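Local coordinates for protein predicted protease of the collagenase family (Methanopyrus kandleri, PDB 5D88) that binds zinc and probably acts as a peptidase of the U32 family, built on a TIM-barrel fold, at residues A[139-144]-A[164-169]; A[191-196]-A[231-236]. All blocks are in the same frame, centred on the assembly; numbering follows the deposited sequence.

Overall arrangement
Contact 1 and contact 2 lie at the C-terminal end of the TIM-barrel strands, their centres about 9 Å apart. Contact 1 joins the loops that follow strands 136-139 and 161-163. Contact 2 pairs the chain just after strand 185-190 with a short strand at 233-234. The two touch directly. Asp165 OD2 lies 2.7 Å from Thr194 OG1, and Asp165 OD1 lies 2.8 Å from Phe195 N, both probable hydrogen bonds. An acetate ion, probably from the crystallisation liquor, bridges them, accepting from His141 of contact 1 and Ile193 of contact 2; Arg204 and Leu56 also hold it. Both contacts lie away from the zinc site at Cys88 and His209, and both touch the second subunit.

Contact 1: A[139-144]-A[164-169]; sequences VSHTAA and VDPALN. With ACT (acetate ion), chain C.
His141 meets Val164 and Pro166 where two loops of the TIM barrel, each following a barrel strand, come together. Just before it, Ser140 OG accepts from Thr142 N at 3.2 Å with an almost straight N-H, an ST turn. This turn lies at the start of the 3-10 segment 141-143, which the backbone bond from Ala143 N to Ser140 O also closes. His141 CB lies 3.8 Å from Val164 O and 4.1 Å from Pro166 CD. With His141 CG between the backbone N and the carbonyl carbon (chi1 76°), the ring passes Pro166 and NE2 meets the acetate. The His141 and Pro166 side chains cross at about a right angle, with Pro166 CG 4.2 Å from His141 CD2. His141 NE2 donates to the acetate O at 2.8 Å, and the ion sits at the edge of the ring. Thr142 CG2 lies over one imidazole face, offset toward the rim. Ala144 ends the segment, with its CA 4.1 Å from Asp165 OD1. A water donates to His141 O at 2.7 Å and to Asp165 OD1 at 2.8 Å. It bridges the two segments, alongside a backbone bond between Asp165 and Val145. Asp165 OD2 accepts from Ala167 N in an Asx turn, met from above the carboxylate plane. The buried carboxylate is thus held at both oxygens: OD1 by the water and Phe195 N, OD2 by Ala167 N and Thr194 OG1.

Contact 2: A[191-196]-A[231-236]; sequences GAITFR and RVVVWE. With ACT (acetate ion), chain C.
A short, weakly bonded two-stranded antiparallel sheet, 192-193 against 233-234, adds to the TIM barrel just beyond barrel strand 185-190. Gly191 N donates to Val234 O at 3.1 Å, and Val234 N donates to Ala192 O at 2.9 Å. The third bond runs from Thr194 N to Val232 O, 3.1 Å. Ile193 and Val233 form a non-hydrogen-bonded pair. Here the chains come close enough for Ile193 CA to make a CA-H...O contact with Val232 O. Ile193 N is turned from the partner strand and donates to the acetate O at 2.8 Å, with an N-H...O angle of 171°.

Ile193 and Val233 point to the same face of the sheet, and Ile193 CG1 lies 4.0 Å from Val233 CG2. Further out, Ile193 CD1 touches the aliphatic part of Arg231 at CD, 3.6 Å away. The guanidinium group lies beyond this apolar contact, where Arg231 NH2 forms salt bridges with Glu203 and Glu226. Val232 is the centre of an inverse gamma turn, and its CG1 presses on Thr194 CG2 at 3.4 Å, a tight carbon pair. Thr194 OG1, anti to its own backbone N (chi1 170°), is directed elsewhere: it accepts from Arg196 N in an ST turn and bonds to Asp165. Its methyl is thereby left for Val232.

At the other end, Val233 CG1 lies over one face of the Trp235 indole, offset toward the rim, and also reaches Gly191 C. Gly191 has a positive phi (90°), which suits glycine, and the indole lies close against it. Trp235 CZ3 comes to 3.4 Å from Gly191 CA.

Contact 1: A[139-144]-A[164-169]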
ATOM      1  N   VAL A 139       9.169  -8.571  10.245  1.00 24.41           N
ATOM      2  CA  VAL A 139       8.301  -7.976   9.236  1.00 23.77           C
ATOM      3  C   VAL A 139       6.876  -7.941   9.777  1.00 22.72           C
ATOM      4  O   VAL A 139       6.289  -8.981  10.113  1.00 24.02           O
ATOM      5  CB  VAL A 139       8.363  -8.742   7.916  1.00 23.73           C
ATOM      6  CG1 VAL A 139       7.405  -8.113   6.906  1.00 24.30           C
ATOM      7  CG2 VAL A 139       9.795  -8.745   7.373  1.00 24.97           C
ATOM      8  N   SER A 140       6.318  -6.742   9.845  1.00 22.75           N
ATOM      9  CA  SER A 140       4.971  -6.532  10.339  1.00 21.58           C
ATOM     10  C   SER A 140       3.931  -7.153   9.422  1.00 22.30           C
ATOM     11  O   SER A 140       4.113  -7.253   8.216  1.00 24.28           O
ATOM     12  CB  SER A 140       4.686  -5.031  10.445  1.00 22.90           C
ATOM     13  OG  SER A 140       3.425  -4.794  11.075  1.00 24.94           O
ATOM     14  N   HIS A 141       2.789  -7.518  10.015  1.00 23.54           N
ATOM     15  CA  HIS A 141       1.634  -7.893   9.218  1.00 24.92           C
ATOM     16  C   HIS A 141       1.186  -6.771   8.286  1.00 25.02           C
ATOM     17  O   HIS A 141       0.505  -7.049   7.301  1.00 26.36           O
ATOM     18  CB  HIS A 141       0.489  -8.323  10.142  1.00 26.52           C
ATOM     19  CG  HIS A 141      -0.208  -7.184  10.798  1.00 25.93           C
ATOM     20  ND1 HIS A 141       0.311  -6.529  11.894  1.00 26.34           N
ATOM     21  CD2 HIS A 141      -1.371  -6.563  10.498  1.00 27.13           C
ATOM     22  CE1 HIS A 141      -0.487  -5.533  12.223  1.00 26.65           C
ATOM     23  NE2 HIS A 141      -1.526  -5.543  11.405  1.00 28.21           N
ATOM     24  N   THR A 142       1.560  -5.509   8.548  1.00 23.59           N
ATOM     25  CA  THR A 142       1.141  -4.450   7.627  1.00 23.80           C
ATOM     26  C   THR A 142       1.869  -4.499   6.287  1.00 23.57           C
ATOM     27  O   THR A 142       1.468  -3.791   5.358  1.00 24.04           O
ATOM     28  CB  THR A 142       1.351  -3.077   8.244  1.00 23.43           C
ATOM     29  OG1 THR A 142       2.749  -2.913   8.525  1.00 24.02           O
ATOM     30  CG2 THR A 142       0.508  -2.934   9.532  1.00 25.29           C
ATOM     31  N   ALA A 143       2.917  -5.314   6.164  1.00 22.91           N
ATOM     32  CA  ALA A 143       3.538  -5.539   4.870  1.00 23.27           C
ATOM     33  C   ALA A 143       2.754  -6.521   3.997  1.00 23.91           C
ATOM     34  O   ALA A 143       3.108  -6.705   2.821  1.00 26.26           O
ATOM     35  CB  ALA A 143       4.963  -6.047   5.061  1.00 24.54           C
ATOM     36  N   ALA A 144       1.741  -7.180   4.555  1.00 24.18           N
ATOM     37  CA  ALA A 144       0.815  -8.034   3.798  1.00 26.16           C
ATOM     38  C   ALA A 144       1.517  -9.215   3.116  1.00 27.10           C
ATOM     39  O   ALA A 144       1.208  -9.561   1.978  1.00 28.51           O
ATOM     40  CB  ALA A 144       0.036  -7.219   2.771  1.00 28.75           C
ATOM     41  N   VAL A 164       2.747 -13.134   9.061  1.00 28.07           N
ATOM     42  CA  VAL A 164       1.929 -13.328   7.871  1.00 29.06           C
ATOM     43  C   VAL A 164       0.750 -12.360   7.888  1.00 27.69           C
ATOM     44  O   VAL A 164       0.303 -11.873   8.937  1.00 28.14           O
ATOM     45  CB  VAL A 164       1.432 -14.777   7.752  1.00 30.36           C
ATOM     46  CG1 VAL A 164       2.596 -15.757   7.691  1.00 32.77           C
ATOM     47  CG2 VAL A 164       0.462 -15.111   8.898  1.00 32.76           C
ATOM     48  N   ASP A 165       0.219 -12.091   6.700  1.00 26.32           N
ATOM     49  CA  ASP A 165      -1.042 -11.384   6.648  1.00 25.60           C
ATOM     50  C   ASP A 165      -2.085 -12.170   7.445  1.00 27.83           C
ATOM     51  O   ASP A 165      -2.150 -13.405   7.340  1.00 28.72           O
ATOM     52  CB  ASP A 165      -1.525 -11.181   5.215  1.00 27.45           C
ATOM     53  CG  ASP A 165      -2.844 -10.423   5.168  1.00 29.49           C
ATOM     54  OD1 ASP A 165      -2.818  -9.179   5.227  1.00 30.91           O
ATOM     55  OD2 ASP A 165      -3.905 -11.062   5.126  1.00 29.63           O
ATOM     56  N   PRO A 166      -2.904 -11.496   8.253  1.00 27.09           N
ATOM     57  CA  PRO A 166      -3.839 -12.219   9.132  1.00 29.79           C
ATOM     58  C   PRO A 166      -4.818 -13.134   8.406  1.00 30.13           C
ATOM     59  O   PRO A 166      -5.389 -14.046   9.037  1.00 31.15           O
ATOM     60  CB  PRO A 166      -4.569 -11.082   9.862  1.00 30.80           C
ATOM     61  CG  PRO A 166      -3.633  -9.999   9.874  1.00 31.11           C
ATOM     62  CD  PRO A 166      -2.838 -10.068   8.597  1.00 27.15           C
ATOM     63  N   ALA A 167      -5.036 -12.939   7.104  1.00 31.18           N
ATOM     64  CA  ALA A 167      -5.903 -13.858   6.376  1.00 33.75           C
ATOM     65  C   ALA A 167      -5.375 -15.284   6.404  1.00 34.15           C
ATOM     66  O   ALA A 167      -6.156 -16.218   6.207  1.00 36.01           O
ATOM     67  CB  ALA A 167      -6.090 -13.399   4.926  1.00 36.18           C
ATOM     68  N   LEU A 168      -4.089 -15.477   6.683  1.00 32.37           N
ATOM     69  CA  LEU A 168      -3.485 -16.807   6.717  1.00 32.35           C
ATOM     70  C   LEU A 168      -3.482 -17.442   8.102  1.00 34.38           C
ATOM     71  O   LEU A 168      -2.944 -18.545   8.261  1.00 35.19           O
ATOM     72  CB  LEU A 168      -2.049 -16.733   6.206  1.00 33.43           C
ATOM     73  CG  LEU A 168      -1.883 -16.749   4.689  1.00 38.51           C
ATOM     74  CD1 LEU A 168      -2.541 -15.546   4.061  1.00 42.41           C
ATOM     75  CD2 LEU A 168      -0.414 -16.786   4.322  1.00 37.34           C
ATOM     76  N   ASN A 169      -4.082 -16.788   9.096  1.00 35.05           N
ATOM     77  CA  ASN A 169      -3.906 -17.193  10.482  1.00 35.31           C
ATOM     78  C   ASN A 169      -4.455 -18.581  10.772  1.00 37.27           C
ATOM     79  O   ASN A 169      -4.039 -19.192  11.760  1.00 37.76           O
ATOM     80  CB  ASN A 169      -4.589 -16.196  11.406  1.00 35.27           C
ATOM     81  CG  ASN A 169      -3.762 -14.973  11.646  1.00 35.14           C
ATOM     82  OD1 ASN A 169      -2.665 -14.836  11.098  1.00 32.85           O
ATOM     83  ND2 ASN A 169      -4.272 -14.064  12.482  1.00 36.12           N
TER
HETATM   84  C   ACT C 302      -4.201  -3.324  12.143  1.00 29.69           C
HETATM   85  O   ACT C 302      -4.066  -4.441  11.588  1.00 28.53           O
HETATM   86  OXT ACT C 302      -3.707  -2.343  11.540  1.00 30.11           O
HETATM   87  CH3 ACT C 302      -4.942  -3.170  13.442  1.00 29.97           C
HETATM   88  O   HOH W   1      -2.072  -6.718   6.431  1.00 27.86           O

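Contact 2: A[191-196]-A[231-236]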
ATOM      1  N   GLY A 191      -6.122 -10.160  16.235  1.00 29.56           N
ATOM      2  CA  GLY A 191      -6.802  -8.900  16.383  1.00 30.82           C
ATOM      3  C   GLY A 191      -6.365  -7.889  15.367  1.00 30.88           C
ATOM      4  O   GLY A 191      -6.549  -6.685  15.581  1.00 34.30           O
ATOM      5  N   ALA A 192      -5.769  -8.349  14.278  1.00 29.86           N
ATOM      6  CA  ALA A 192      -5.213  -7.496  13.245  1.00 28.30           C
ATOM      7  C   ALA A 192      -6.092  -7.538  12.007  1.00 27.77           C
ATOM      8  O   ALA A 192      -6.840  -8.490  11.777  1.00 29.43           O
ATOM      9  CB  ALA A 192      -3.797  -7.939  12.895  1.00 30.47           C
ATOM     10  N   ILE A 193      -5.964  -6.510  11.195  1.00 28.50           N
ATOM     11  CA  ILE A 193      -6.732  -6.371   9.963  1.00 26.69           C
ATOM     12  C   ILE A 193      -5.969  -7.033   8.826  1.00 27.66           C
ATOM     13  O   ILE A 193      -4.748  -6.921   8.737  1.00 27.98           O
ATOM     14  CB  ILE A 193      -6.998  -4.886   9.675  1.00 28.12           C
ATOM     15  CG1 ILE A 193      -7.838  -4.277  10.796  1.00 30.59           C
ATOM     16  CG2 ILE A 193      -7.727  -4.692   8.348  1.00 30.06           C
ATOM     17  CD1 ILE A 193      -7.642  -2.821  10.881  1.00 31.35           C
ATOM     18  N   THR A 194      -6.690  -7.772   7.983  1.00 29.07           N
ATOM     19  CA  THR A 194      -6.105  -8.372   6.793  1.00 28.43           C
ATOM     20  C   THR A 194      -6.083  -7.384   5.637  1.00 27.85           C
ATOM     21  O   THR A 194      -6.971  -6.541   5.489  1.00 28.60           O
ATOM     22  CB  THR A 194      -6.864  -9.629   6.361  1.00 28.94           C
ATOM     23  OG1 THR A 194      -6.394 -10.037   5.075  1.00 29.21           O
ATOM     24  CG2 THR A 194      -8.346  -9.405   6.268  1.00 28.76           C
ATOM     25  N   PHE A 195      -5.037  -7.490   4.815  1.00 28.31           N
ATOM     26  CA  PHE A 195      -4.951  -6.701   3.606  1.00 28.49           C
ATOM     27  C   PHE A 195      -6.081  -7.008   2.632  1.00 28.35           C
ATOM     28  O   PHE A 195      -6.296  -6.229   1.694  1.00 28.75           O
ATOM     29  CB  PHE A 195      -3.578  -6.942   2.953  1.00 30.82           C
ATOM     30  CG  PHE A 195      -3.152  -5.854   2.060  1.00 33.06           C
ATOM     31  CD1 PHE A 195      -2.486  -4.750   2.572  1.00 35.34           C
ATOM     32  CD2 PHE A 195      -3.396  -5.927   0.701  1.00 35.95           C
ATOM     33  CE1 PHE A 195      -2.055  -3.737   1.753  1.00 38.21           C
ATOM     34  CE2 PHE A 195      -2.993  -4.894  -0.138  1.00 37.69           C
ATOM     35  CZ  PHE A 195      -2.318  -3.794   0.398  1.00 39.46           C
ATOM     36  N   ARG A 196      -6.829  -8.108   2.845  1.00 28.54           N
ATOM     37  CA  ARG A 196      -8.040  -8.360   2.081  1.00 29.20           C
ATOM     38  C   ARG A 196      -9.121  -7.321   2.343  1.00 28.51           C
ATOM     39  O   ARG A 196     -10.063  -7.218   1.549  1.00 29.73           O
ATOM     40  CB  ARG A 196      -8.569  -9.756   2.402  1.00 31.31           C
ATOM     41  CG  ARG A 196      -7.682 -10.837   1.816  1.00 36.26           C
ATOM     42  CD  ARG A 196      -8.201 -12.204   2.036  1.00 49.28           C
ATOM     43  NE  ARG A 196      -7.223 -13.161   1.516  1.00 62.66           N
ATOM     44  CZ  ARG A 196      -7.333 -14.487   1.593  1.00 70.86           C
ATOM     45  NH1 ARG A 196      -8.384 -15.054   2.182  1.00 73.28           N
ATOM     46  NH2 ARG A 196      -6.371 -15.251   1.085  1.00 73.95           N
ATOM     47  N   ARG A 231     -14.221  -2.955   9.290  1.00 33.26           N
ATOM     48  CA  ARG A 231     -12.876  -3.455   9.056  1.00 31.90           C
ATOM     49  C   ARG A 231     -12.816  -4.977   9.174  1.00 30.72           C
ATOM     50  O   ARG A 231     -13.456  -5.581  10.033  1.00 33.51           O
ATOM     51  CB  ARG A 231     -11.905  -2.795  10.037  1.00 33.05           C
ATOM     52  CG  ARG A 231     -11.704  -1.305   9.750  1.00 31.81           C
ATOM     53  CD  ARG A 231     -10.494  -0.723  10.469  1.00 33.39           C
ATOM     54  NE  ARG A 231     -10.442   0.727  10.300  1.00 29.10           N
ATOM     55  CZ  ARG A 231     -11.207   1.553  10.992  1.00 30.33           C
ATOM     56  NH1 ARG A 231     -12.022   1.059  11.911  1.00 34.10           N
ATOM     57  NH2 ARG A 231     -11.166   2.851  10.777  1.00 31.81           N
ATOM     58  N   VAL A 232     -12.010  -5.605   8.317  1.00 29.12           N
ATOM     59  CA  VAL A 232     -11.915  -7.070   8.295  1.00 29.94           C
ATOM     60  C   VAL A 232     -10.825  -7.455   9.287  1.00 28.35           C
ATOM     61  O   VAL A 232      -9.646  -7.643   8.926  1.00 30.61           O
ATOM     62  CB  VAL A 232     -11.657  -7.612   6.890  1.00 31.29           C
ATOM     63  CG1 VAL A 232     -11.712  -9.148   6.883  1.00 33.27           C
ATOM     64  CG2 VAL A 232     -12.711  -7.032   5.902  1.00 33.88           C
ATOM     65  N   VAL A 233     -11.225  -7.592  10.564  1.00 30.34           N
ATOM     66  CA  VAL A 233     -10.318  -8.016  11.627  1.00 30.34           C
ATOM     67  C   VAL A 233     -10.353  -9.536  11.714  1.00 29.43           C
ATOM     68  O   VAL A 233     -11.419 -10.153  11.617  1.00 31.62           O
ATOM     69  CB  VAL A 233     -10.704  -7.390  12.988  1.00 31.41           C
ATOM     70  CG1 VAL A 233      -9.695  -7.786  14.045  1.00 32.28           C
ATOM     71  CG2 VAL A 233     -10.822  -5.870  12.901  1.00 32.30           C
ATOM     72  N   VAL A 234      -9.194 -10.148  11.912  1.00 27.65           N
ATOM     73  CA  VAL A 234      -9.093 -11.593  12.044  1.00 28.90           C
ATOM     74  C   VAL A 234      -8.820 -11.911  13.506  1.00 30.96           C
ATOM     75  O   VAL A 234      -7.780 -11.514  14.052  1.00 30.69           O
ATOM     76  CB  VAL A 234      -8.006 -12.178  11.133  1.00 30.09           C
ATOM     77  CG1 VAL A 234      -7.986 -13.686  11.248  1.00 32.05           C
ATOM     78  CG2 VAL A 234      -8.250 -11.756   9.695  1.00 31.86           C
ATOM     79  N   TRP A 235      -9.753 -12.638  14.125  1.00 32.52           N
ATOM     80  CA  TRP A 235      -9.704 -12.997  15.541  1.00 33.93           C
ATOM     81  C   TRP A 235      -9.318 -14.442  15.758  1.00 36.75           C
ATOM     82  O   TRP A 235      -8.771 -14.782  16.815  1.00 39.90           O
ATOM     83  CB  TRP A 235     -11.066 -12.744  16.204  1.00 35.45           C
ATOM     84  CG  TRP A 235     -11.462 -11.309  16.183  1.00 35.31           C
ATOM     85  CD1 TRP A 235     -12.436 -10.731  15.414  1.00 34.90           C
ATOM     86  CD2 TRP A 235     -10.864 -10.246  16.940  1.00 35.63           C
ATOM     87  NE1 TRP A 235     -12.479  -9.381  15.654  1.00 36.07           N
ATOM     88  CE2 TRP A 235     -11.530  -9.058  16.587  1.00 36.51           C
ATOM     89  CE3 TRP A 235      -9.835 -10.190  17.890  1.00 35.88           C
ATOM     90  CZ2 TRP A 235     -11.201  -7.818  17.149  1.00 37.69           C
ATOM     91  CZ3 TRP A 235      -9.523  -8.967  18.455  1.00 38.59           C
ATOM     92  CH2 TRP A 235     -10.206  -7.795  18.078  1.00 38.75           C
ATOM     93  N   GLU A 236      -9.595 -15.290  14.782  1.00 37.57           N
ATOM     94  CA  GLU A 236      -9.322 -16.709  14.892  1.00 43.77           C
ATOM     95  C   GLU A 236      -7.883 -16.978  14.494  1.00 40.87           C
ATOM     96  O   GLU A 236      -7.313 -16.281  13.657  1.00 41.11           O
ATOM     97  CB  GLU A 236     -10.270 -17.491  13.988  1.00 49.81           C
ATOM     98  CG  GLU A 236     -11.745 -17.202  14.253  1.00 58.75           C
ATOM     99  CD  GLU A 236     -12.311 -18.030  15.393  1.00 68.44           C
ATOM    100  OE1 GLU A 236     -11.645 -18.997  15.827  1.00 72.64           O
ATOM    101  OE2 GLU A 236     -13.431 -17.721  15.857  1.00 71.50           O
TER
HETATM  102  C   ACT C 302      -4.201  -3.324  12.143  1.00 29.69           C
HETATM  103  O   ACT C 302      -4.066  -4.441  11.588  1.00 28.53           O
HETATM  104  OXT ACT C 302      -3.707  -2.343  11.540  1.00 30.11           O
HETATM  105  CH3 ACT C 302      -4.942  -3.170  13.442  1.00 29.97           C